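Local structure of basic helix-loop-helix, putative, expressed (Oryza sativa subsp. japonica, 5LW0) at residues 59-67 with 97-105; 147-156 with 171-179. The protein binds ADP-ribose through its macrodomain, the part of a longer protein present here, and probably acts in repair of DNA interstrand crosslinks regulated by ADP-ribosylation. One frame throughout, in Å; residues are numbered along the deposited sequence.

Overall arrangement
Two contacts on opposite sides of the chain's centre illustrate how a macrodomain packs helices against both borders of one mixed sheet. Contact 1 closes along the chain before contact 2 opens. It joins helix 52-69 to the loop leading into strand 104-108, one outermost strand; contact 2 sets helices 139-148 and 150-159 against the end of strand 167-172, the other outermost strand, the turn after it and the start of helix 178-183. Their centres lie 29 Å apart, their nearest atoms about 16 Å. Ala147 and Phe104 stay about 8 and 12 Å from bound ADP-ribose, so both side chains pack the edges of the binding domain without touching the ligand.

Contact 1. Residues 59-67 with 97-105; sequences IVDAVADIL and KNINSSRFF
Val60 and Ile99 meet methyl to methyl, Val60 CG1 lying 3.4 Å from Ile99 CD1, tighter than ordinary van der Waals contact. The same Val60 methyl rests on the aliphatic run of Lys97, which slides past it in the opposite direction. Bends at chi2 and chi3 steer the lysine chain to Asp61, where Lys97 NZ forms a salt bridge with Asp61 OD1 at 3.1 Å, on the anti side of that oxygen and 30° out of the carboxylate plane. One turn on, Val63 CG1 comes obliquely to the Phe104 ring, 3.7 Å from Phe104 CG; lying anti to the backbone N of Val63 (chi1 164°), this methyl is the nearer of the two to the ring. The Leu67 and Ile99 side chains cross at about a right angle, with Leu67 CD1 4.0 Å from Ile99 CG2, while Leu67 CD2 sits over the centre of one face of the Arg103 guanidinium. Arg103 NH1 donates to Leu67 O over 3.1 Å, and Arg103 NH2 bonds to the carbonyls of Tyr70 and Ile73, tying the helix end to the chain that follows. Behind this shell, an Asx turn at Asn100 and a Schellman motif at Asn98 shape the loop. Helix 52-69 thus lies between this loop and helix 208-230, whose Tyr219 and Phe223 receive Ala62, while Phe104 also touches Val90 of helix 85-96 and Leu77 of strand 74-79.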
loop_
_atom_site.group_PDB
_atom_site.type_symbol
_atom_site.label_atom_id
_atom_site.label_comp_id
_atom_site.label_asym_id
_atom_site.label_seq_id
_atom_site.Cartn_x
_atom_site.Cartn_y
_atom_site.Cartn_z
ATOM N N ILE A 59 -7.619 -6.451 -5.699
ATOM C CA ILE A 59 -7.449 -4.983 -5.538
ATOM C C ILE A 59 -8.754 -4.268 -5.886
ATOM O O ILE A 59 -9.271 -3.427 -5.129
ATOM C CB ILE A 59 -6.294 -4.425 -6.432
ATOM C CG1 ILE A 59 -4.925 -4.852 -5.895
ATOM C CG2 ILE A 59 -6.320 -2.892 -6.437
ATOM C CD1 ILE A 59 -3.793 -4.739 -6.874
ATOM N N VAL A 60 -9.285 -4.560 -7.051
ATOM C CA VAL A 60 -10.458 -3.864 -7.535
ATOM C C VAL A 60 -11.691 -4.148 -6.694
ATOM O O VAL A 60 -12.484 -3.256 -6.386
ATOM C CB VAL A 60 -10.692 -4.140 -9.038
ATOM C CG1 VAL A 60 -12.024 -3.697 -9.472
ATOM C CG2 VAL A 60 -9.589 -3.499 -9.891
ATOM N N ASP A 61 -11.844 -5.378 -6.237
ATOM C CA ASP A 61 -12.940 -5.672 -5.301
ATOM C C ASP A 61 -12.798 -4.987 -3.967
ATOM O O ASP A 61 -13.770 -4.484 -3.428
ATOM C CB ASP A 61 -13.094 -7.164 -5.123
ATOM C CG ASP A 61 -13.736 -7.843 -6.374
ATOM O OD1 ASP A 61 -14.344 -7.144 -7.255
ATOM O OD2 ASP A 61 -13.593 -9.052 -6.517
ATOM N N ALA A 62 -11.578 -4.944 -3.415
ATOM C CA ALA A 62 -11.349 -4.286 -2.104
ATOM C C ALA A 62 -11.567 -2.764 -2.209
ATOM O O ALA A 62 -12.111 -2.131 -1.311
ATOM C CB ALA A 62 -9.923 -4.553 -1.601
ATOM N N VAL A 63 -11.127 -2.206 -3.318
ATOM C CA VAL A 63 -11.313 -0.759 -3.575
ATOM C C VAL A 63 -12.803 -0.439 -3.724
ATOM O O VAL A 63 -13.313 0.487 -3.099
ATOM C CB VAL A 63 -10.528 -0.333 -4.833
ATOM C CG1 VAL A 63 -11.002 1.009 -5.315
ATOM C CG2 VAL A 63 -9.027 -0.332 -4.526
ATOM N N ALA A 64 -13.499 -1.233 -4.519
ATOM C CA ALA A 64 -14.943 -1.005 -4.706
ATOM C C ALA A 64 -15.657 -1.078 -3.354
ATOM O O ALA A 64 -16.488 -0.195 -3.035
ATOM C CB ALA A 64 -15.513 -2.022 -5.648
ATOM N N ASP A 65 -15.311 -2.088 -2.547
ATOM C CA ASP A 65 -15.941 -2.274 -1.233
ATOM C C ASP A 65 -15.711 -1.068 -0.307
ATOM O O ASP A 65 -16.656 -0.589 0.304
ATOM C CB ASP A 65 -15.475 -3.555 -0.575
ATOM C CG ASP A 65 -16.077 -4.850 -1.243
ATOM O OD1 ASP A 65 -16.997 -4.728 -2.071
ATOM O OD2 ASP A 65 -15.571 -5.972 -0.945
ATOM N N ILE A 66 -14.464 -0.542 -0.187
ATOM C CA ILE A 66 -14.226 0.560 0.684
ATOM C C ILE A 66 -14.903 1.883 0.162
ATOM O O ILE A 66 -15.375 2.695 0.973
ATOM C CB ILE A 66 -12.702 0.745 1.028
ATOM C CG1 ILE A 66 -12.541 1.644 2.252
ATOM C CG2 ILE A 66 -11.946 1.371 -0.102
ATOM C CD1 ILE A 66 -12.780 0.902 3.533
ATOM N N LEU A 67 -14.890 2.097 -1.148
ATOM C CA LEU A 67 -15.425 3.335 -1.702
ATOM C C LEU A 67 -16.923 3.349 -1.569
ATOM O O LEU A 67 -17.517 4.457 -1.492
ATOM C CB LEU A 67 -15.064 3.477 -3.164
ATOM C CG LEU A 67 -13.595 3.744 -3.463
ATOM C CD1 LEU A 67 -13.370 3.834 -4.996
ATOM C CD2 LEU A 67 -13.092 4.951 -2.744
ATOM N N LYS A 97 -15.618 -2.717 -13.881
ATOM C CA LYS A 97 -16.400 -2.612 -12.649
ATOM C C LYS A 97 -16.957 -1.237 -12.412
ATOM O O LYS A 97 -17.632 -0.991 -11.400
ATOM C CB LYS A 97 -15.538 -2.996 -11.450
ATOM C CG LYS A 97 -15.420 -4.475 -11.189
ATOM C CD LYS A 97 -15.371 -4.766 -9.674
ATOM C CE LYS A 97 -16.727 -4.635 -8.992
ATOM N NZ LYS A 97 -16.658 -5.146 -7.597
ATOM N N ASN A 98 -16.663 -0.319 -13.301
ATOM C CA ASN A 98 -17.112 1.011 -13.189
ATOM C C ASN A 98 -16.775 1.663 -11.888
ATOM O O ASN A 98 -17.573 2.372 -11.319
ATOM C CB ASN A 98 -18.611 1.067 -13.416
ATOM C CG ASN A 98 -18.927 1.673 -14.700
ATOM O OD1 ASN A 98 -19.119 0.965 -15.696
ATOM N ND2 ASN A 98 -18.819 2.984 -14.760
ATOM N N ILE A 99 -15.565 1.442 -11.413
ATOM C CA ILE A 99 -15.101 2.178 -10.251
ATOM C C ILE A 99 -15.022 3.689 -10.532
ATOM O O ILE A 99 -14.568 4.114 -11.594
ATOM C CB ILE A 99 -13.740 1.631 -9.815
ATOM C CG1 ILE A 99 -13.957 0.215 -9.247
ATOM C CG2 ILE A 99 -13.123 2.537 -8.770
ATOM C CD1 ILE A 99 -12.745 -0.438 -8.766
ATOM N N ASN A 100 -15.474 4.493 -9.565
ATOM C CA ASN A 100 -15.423 5.939 -9.701
ATOM C C ASN A 100 -13.991 6.445 -9.879
ATOM O O ASN A 100 -13.221 6.408 -8.962
ATOM C CB ASN A 100 -16.039 6.591 -8.489
ATOM C CG ASN A 100 -16.149 8.105 -8.615
ATOM O OD1 ASN A 100 -15.273 8.790 -9.200
ATOM N ND2 ASN A 100 -17.227 8.663 -8.043
ATOM N N SER A 101 -13.676 6.957 -11.071
ATOM C CA SER A 101 -12.307 7.282 -11.421
ATOM C C SER A 101 -11.789 8.611 -10.845
ATOM O O SER A 101 -10.610 8.898 -10.960
ATOM C CB SER A 101 -12.213 7.328 -12.945
ATOM O OG SER A 101 -13.242 8.219 -13.405
ATOM N N SER A 102 -12.621 9.381 -10.151
ATOM C CA SER A 102 -12.094 10.441 -9.309
ATOM C C SER A 102 -11.645 9.971 -7.954
ATOM O O SER A 102 -10.922 10.678 -7.289
ATOM C CB SER A 102 -13.106 11.579 -9.150
ATOM O OG SER A 102 -14.188 11.207 -8.297
ATOM N N ARG A 103 -12.125 8.795 -7.530
ATOM C CA ARG A 103 -11.871 8.316 -6.181
ATOM C C ARG A 103 -10.814 7.203 -6.172
ATOM O O ARG A 103 -10.252 6.951 -5.144
ATOM C CB ARG A 103 -13.169 7.820 -5.568
ATOM C CG ARG A 103 -14.248 8.890 -5.610
ATOM C CD ARG A 103 -15.408 8.565 -4.740
ATOM N NE ARG A 103 -14.885 8.649 -3.449
ATOM C CZ ARG A 103 -15.249 7.922 -2.460
ATOM N NH1 ARG A 103 -16.312 7.052 -2.565
ATOM N NH2 ARG A 103 -14.595 8.082 -1.358
ATOM N N PHE A 104 -10.638 6.505 -7.300
ATOM C CA PHE A 104 -9.529 5.536 -7.455
ATOM C C PHE A 104 -8.921 5.693 -8.827
ATOM O O PHE A 104 -9.648 5.768 -9.862
ATOM C CB PHE A 104 -10.044 4.080 -7.351
ATOM C CG PHE A 104 -9.018 3.057 -7.725
ATOM C CD1 PHE A 104 -7.952 2.832 -6.876
ATOM C CD2 PHE A 104 -9.020 2.489 -8.995
ATOM C CE1 PHE A 104 -6.933 1.967 -7.246
ATOM C CE2 PHE A 104 -7.993 1.641 -9.391
ATOM C CZ PHE A 104 -6.942 1.395 -8.505
ATOM N N PHE A 105 -7.601 5.688 -8.886
ATOM C CA PHE A 105 -6.901 5.591 -10.120
ATOM C C PHE A 105 -5.541 4.980 -9.940
ATOM O O PHE A 105 -5.082 4.840 -8.817
ATOM C CB PHE A 105 -6.853 6.909 -10.889
ATOM C CG PHE A 105 -6.336 8.053 -10.131
ATOM C CD1 PHE A 105 -4.967 8.311 -10.043
ATOM C CD2 PHE A 105 -7.214 8.922 -9.517
ATOM C CE1 PHE A 105 -4.491 9.443 -9.394
ATOM C CE2 PHE A 105 -6.751 10.030 -8.830
ATOM C CZ PHE A 105 -5.370 10.285 -8.759
#

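Contact 2. Residues 147-156 with 171-179; sequences AAGEDLQRAT and VPLPSTSPL
Pro174 CG approaches the Arg154 guanidinium obliquely, 3.7 Å from Arg154 NH1, while the edge of that group is taken by Asp151. Arg154 NH2 lies 2.8 Å from Asp151 OD1 in a salt bridge, the oxygen using its anti lone pair and lying close to the guanidinium plane; the bend at chi3 (74°) turns the arginine back toward this partner. The other carboxylate oxygen, Asp151 OD2, accepts from Thr176 OG1 at 2.8 Å, the hydroxyl arriving from above the carboxylate plane, 54° out of it. A type I turn, Pro174 to Ser177, follows edge strand 167-172 of the macrodomain sheet and presents Thr176 to Asp151. Farther along the helix, toward that strand, Val171 CG1 packs 3.5 Å from Ala155 CB, and Leu173 CD1 reaches both Ala148 CB and Leu152 CB. At the break between the helices, Ser177 OG donates to Ala148 O at 2.7 Å, in the carbonyl plane and on a lone pair. Ser177 is also the N-cap of helix 178-183, its hydroxyl accepting from Leu179 N. Thr156 OG1 donates to Leu152 O from the face opposite Thr156 N and also bonds to His190 of strand 187-192. Chemically, the buried Ser177 hydroxyl satisfies a last-turn carbonyl of one helix while capping the next; in the outer polar cluster, Asp151 probably holds its negative charge readily beside Arg154 and the Thr176 hydroxyl.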
loop_
_atom_site.group_PDB
_atom_site.type_symbol
_atom_site.label_atom_id
_atom_site.label_comp_id
_atom_site.label_asym_id
_atom_site.label_seq_id
_atom_site.Cartn_x
_atom_site.Cartn_y
_atom_site.Cartn_z
ATOM N N ALA A 147 14.049 6.247 2.193
ATOM C CA ALA A 147 13.603 7.611 2.022
ATOM C C ALA A 147 13.229 8.257 3.319
ATOM O O ALA A 147 13.458 9.429 3.523
ATOM C CB ALA A 147 12.433 7.675 1.051
ATOM N N ALA A 148 12.614 7.486 4.223
ATOM C CA ALA A 148 12.116 8.015 5.457
ATOM C C ALA A 148 13.231 8.201 6.525
ATOM O O ALA A 148 13.139 9.091 7.375
ATOM C CB ALA A 148 11.048 7.094 6.022
ATOM N N GLY A 149 14.202 7.319 6.477
ATOM C CA GLY A 149 15.313 7.308 7.426
ATOM C C GLY A 149 14.946 6.720 8.764
ATOM O O GLY A 149 13.869 6.132 8.946
ATOM N N GLU A 150 15.886 6.798 9.699
ATOM C CA GLU A 150 15.740 6.111 10.962
ATOM C C GLU A 150 14.481 6.562 11.751
ATOM O O GLU A 150 14.013 5.835 12.570
ATOM C CB GLU A 150 17.047 6.284 11.814
ATOM C CG GLU A 150 16.901 5.941 13.299
ATOM C CD GLU A 150 16.602 4.449 13.564
ATOM O OE1 GLU A 150 16.932 3.598 12.701
ATOM O OE2 GLU A 150 16.030 4.139 14.654
ATOM N N ASP A 151 13.954 7.766 11.504
ATOM C CA ASP A 151 12.693 8.223 12.143
ATOM C C ASP A 151 11.576 7.170 11.996
ATOM O O ASP A 151 10.767 6.994 12.885
ATOM C CB ASP A 151 12.171 9.558 11.551
ATOM C CG ASP A 151 13.022 10.784 11.977
ATOM O OD1 ASP A 151 13.667 10.721 13.043
ATOM O OD2 ASP A 151 13.048 11.795 11.233
ATOM N N LEU A 152 11.509 6.524 10.836
ATOM C CA LEU A 152 10.418 5.555 10.605
ATOM C C LEU A 152 10.610 4.314 11.443
ATOM O O LEU A 152 9.646 3.791 12.027
ATOM C CB LEU A 152 10.313 5.203 9.130
ATOM C CG LEU A 152 9.243 4.145 8.849
ATOM C CD1 LEU A 152 7.902 4.656 9.310
ATOM C CD2 LEU A 152 9.259 3.817 7.356
ATOM N N GLN A 153 11.858 3.864 11.606
ATOM C CA GLN A 153 12.109 2.678 12.465
ATOM C C GLN A 153 11.769 3.018 13.960
ATOM O O GLN A 153 11.089 2.246 14.639
ATOM C CB GLN A 153 13.528 2.121 12.269
ATOM C CG GLN A 153 13.724 0.829 13.021
ATOM C CD GLN A 153 14.960 0.046 12.595
ATOM O OE1 GLN A 153 15.956 0.619 12.145
ATOM N NE2 GLN A 153 14.867 -1.271 12.682
ATOM N N ARG A 154 12.166 4.213 14.434
ATOM C CA ARG A 154 11.788 4.658 15.782
ATOM C C ARG A 154 10.274 4.717 15.989
ATOM O O ARG A 154 9.747 4.186 16.959
ATOM C CB ARG A 154 12.424 6.020 16.096
ATOM C CG ARG A 154 12.259 6.476 17.525
ATOM C CD ARG A 154 12.961 7.820 17.768
ATOM N NE ARG A 154 12.237 8.952 17.178
ATOM C CZ ARG A 154 12.608 9.609 16.068
ATOM N NH1 ARG A 154 11.873 10.616 15.636
ATOM N NH2 ARG A 154 13.710 9.259 15.375
ATOM N N ALA A 155 9.572 5.286 15.009
ATOM C CA ALA A 155 8.156 5.448 15.134
ATOM C C ALA A 155 7.430 4.123 15.039
ATOM O O ALA A 155 6.438 3.881 15.778
ATOM C CB ALA A 155 7.663 6.407 14.082
ATOM N N THR A 156 7.920 3.244 14.192
ATOM C CA THR A 156 7.248 1.955 13.973
ATOM C C THR A 156 7.347 1.101 15.248
ATOM O O THR A 156 6.345 0.488 15.683
ATOM C CB THR A 156 7.868 1.225 12.782
ATOM O OG1 THR A 156 7.675 1.982 11.581
ATOM C CG2 THR A 156 7.300 -0.143 12.642
ATOM N N VAL A 171 1.500 4.156 11.120
ATOM C CA VAL A 171 2.591 4.798 11.893
ATOM C C VAL A 171 2.667 6.246 11.501
ATOM O O VAL A 171 2.891 6.560 10.325
ATOM C CB VAL A 171 3.925 4.108 11.589
ATOM C CG1 VAL A 171 5.076 4.783 12.360
ATOM C CG2 VAL A 171 3.850 2.607 11.930
ATOM N N PRO A 172 2.596 7.172 12.484
ATOM C CA PRO A 172 2.816 8.565 12.110
ATOM C C PRO A 172 4.271 8.837 11.850
ATOM O O PRO A 172 5.126 8.334 12.569
ATOM C CB PRO A 172 2.347 9.367 13.337
ATOM C CG PRO A 172 1.816 8.397 14.284
ATOM C CD PRO A 172 2.226 7.016 13.883
ATOM N N LEU A 173 4.552 9.545 10.762
ATOM C CA LEU A 173 5.928 9.793 10.330
ATOM C C LEU A 173 6.379 11.161 10.887
ATOM O O LEU A 173 5.770 12.160 10.559
ATOM C CB LEU A 173 6.005 9.836 8.794
ATOM C CG LEU A 173 7.395 10.045 8.223
ATOM C CD1 LEU A 173 8.353 8.929 8.574
ATOM C CD2 LEU A 173 7.379 10.250 6.726
ATOM N N PRO A 174 7.418 11.171 11.754
ATOM C CA PRO A 174 7.873 12.444 12.312
ATOM C C PRO A 174 8.184 13.473 11.266
ATOM O O PRO A 174 8.696 13.145 10.191
ATOM C CB PRO A 174 9.135 12.040 13.066
ATOM C CG PRO A 174 8.879 10.635 13.463
ATOM C CD PRO A 174 8.184 10.054 12.261
ATOM N N SER A 175 7.875 14.734 11.566
ATOM C CA SER A 175 8.065 15.810 10.622
ATOM C C SER A 175 9.542 16.013 10.255
ATOM O O SER A 175 9.872 16.565 9.211
ATOM C CB SER A 175 7.486 17.078 11.200
ATOM O OG SER A 175 7.240 17.996 10.184
ATOM N N THR A 176 10.425 15.501 11.081
ATOM C CA THR A 176 11.858 15.588 10.808
ATOM C C THR A 176 12.309 14.653 9.694
ATOM O O THR A 176 13.440 14.739 9.203
ATOM C CB THR A 176 12.660 15.229 12.092
ATOM O OG1 THR A 176 12.162 14.013 12.644
ATOM C CG2 THR A 176 12.529 16.311 13.133
ATOM N N SER A 177 11.433 13.729 9.263
ATOM C CA SER A 177 11.823 12.795 8.233
ATOM C C SER A 177 11.964 13.508 6.901
ATOM O O SER A 177 11.069 14.238 6.509
ATOM C CB SER A 177 10.776 11.684 8.090
ATOM O OG SER A 177 11.121 10.861 6.999
ATOM N N PRO A 178 13.063 13.232 6.151
ATOM C CA PRO A 178 13.192 13.787 4.810
ATOM C C PRO A 178 11.979 13.474 3.907
ATOM O O PRO A 178 11.585 14.301 3.084
ATOM C CB PRO A 178 14.462 13.105 4.271
ATOM C CG PRO A 178 15.289 12.874 5.498
ATOM C CD PRO A 178 14.301 12.546 6.587
ATOM N N LEU A 179 11.382 12.286 4.085
ATOM C CA LEU A 179 10.190 11.928 3.317
ATOM C C LEU A 179 8.994 12.855 3.624
ATOM O O LEU A 179 8.232 13.181 2.726
ATOM C CB LEU A 179 9.817 10.460 3.567
ATOM C CG LEU A 179 8.620 9.928 2.757
ATOM C CD1 LEU A 179 8.847 10.025 1.252
ATOM C CD2 LEU A 179 8.452 8.472 3.134
#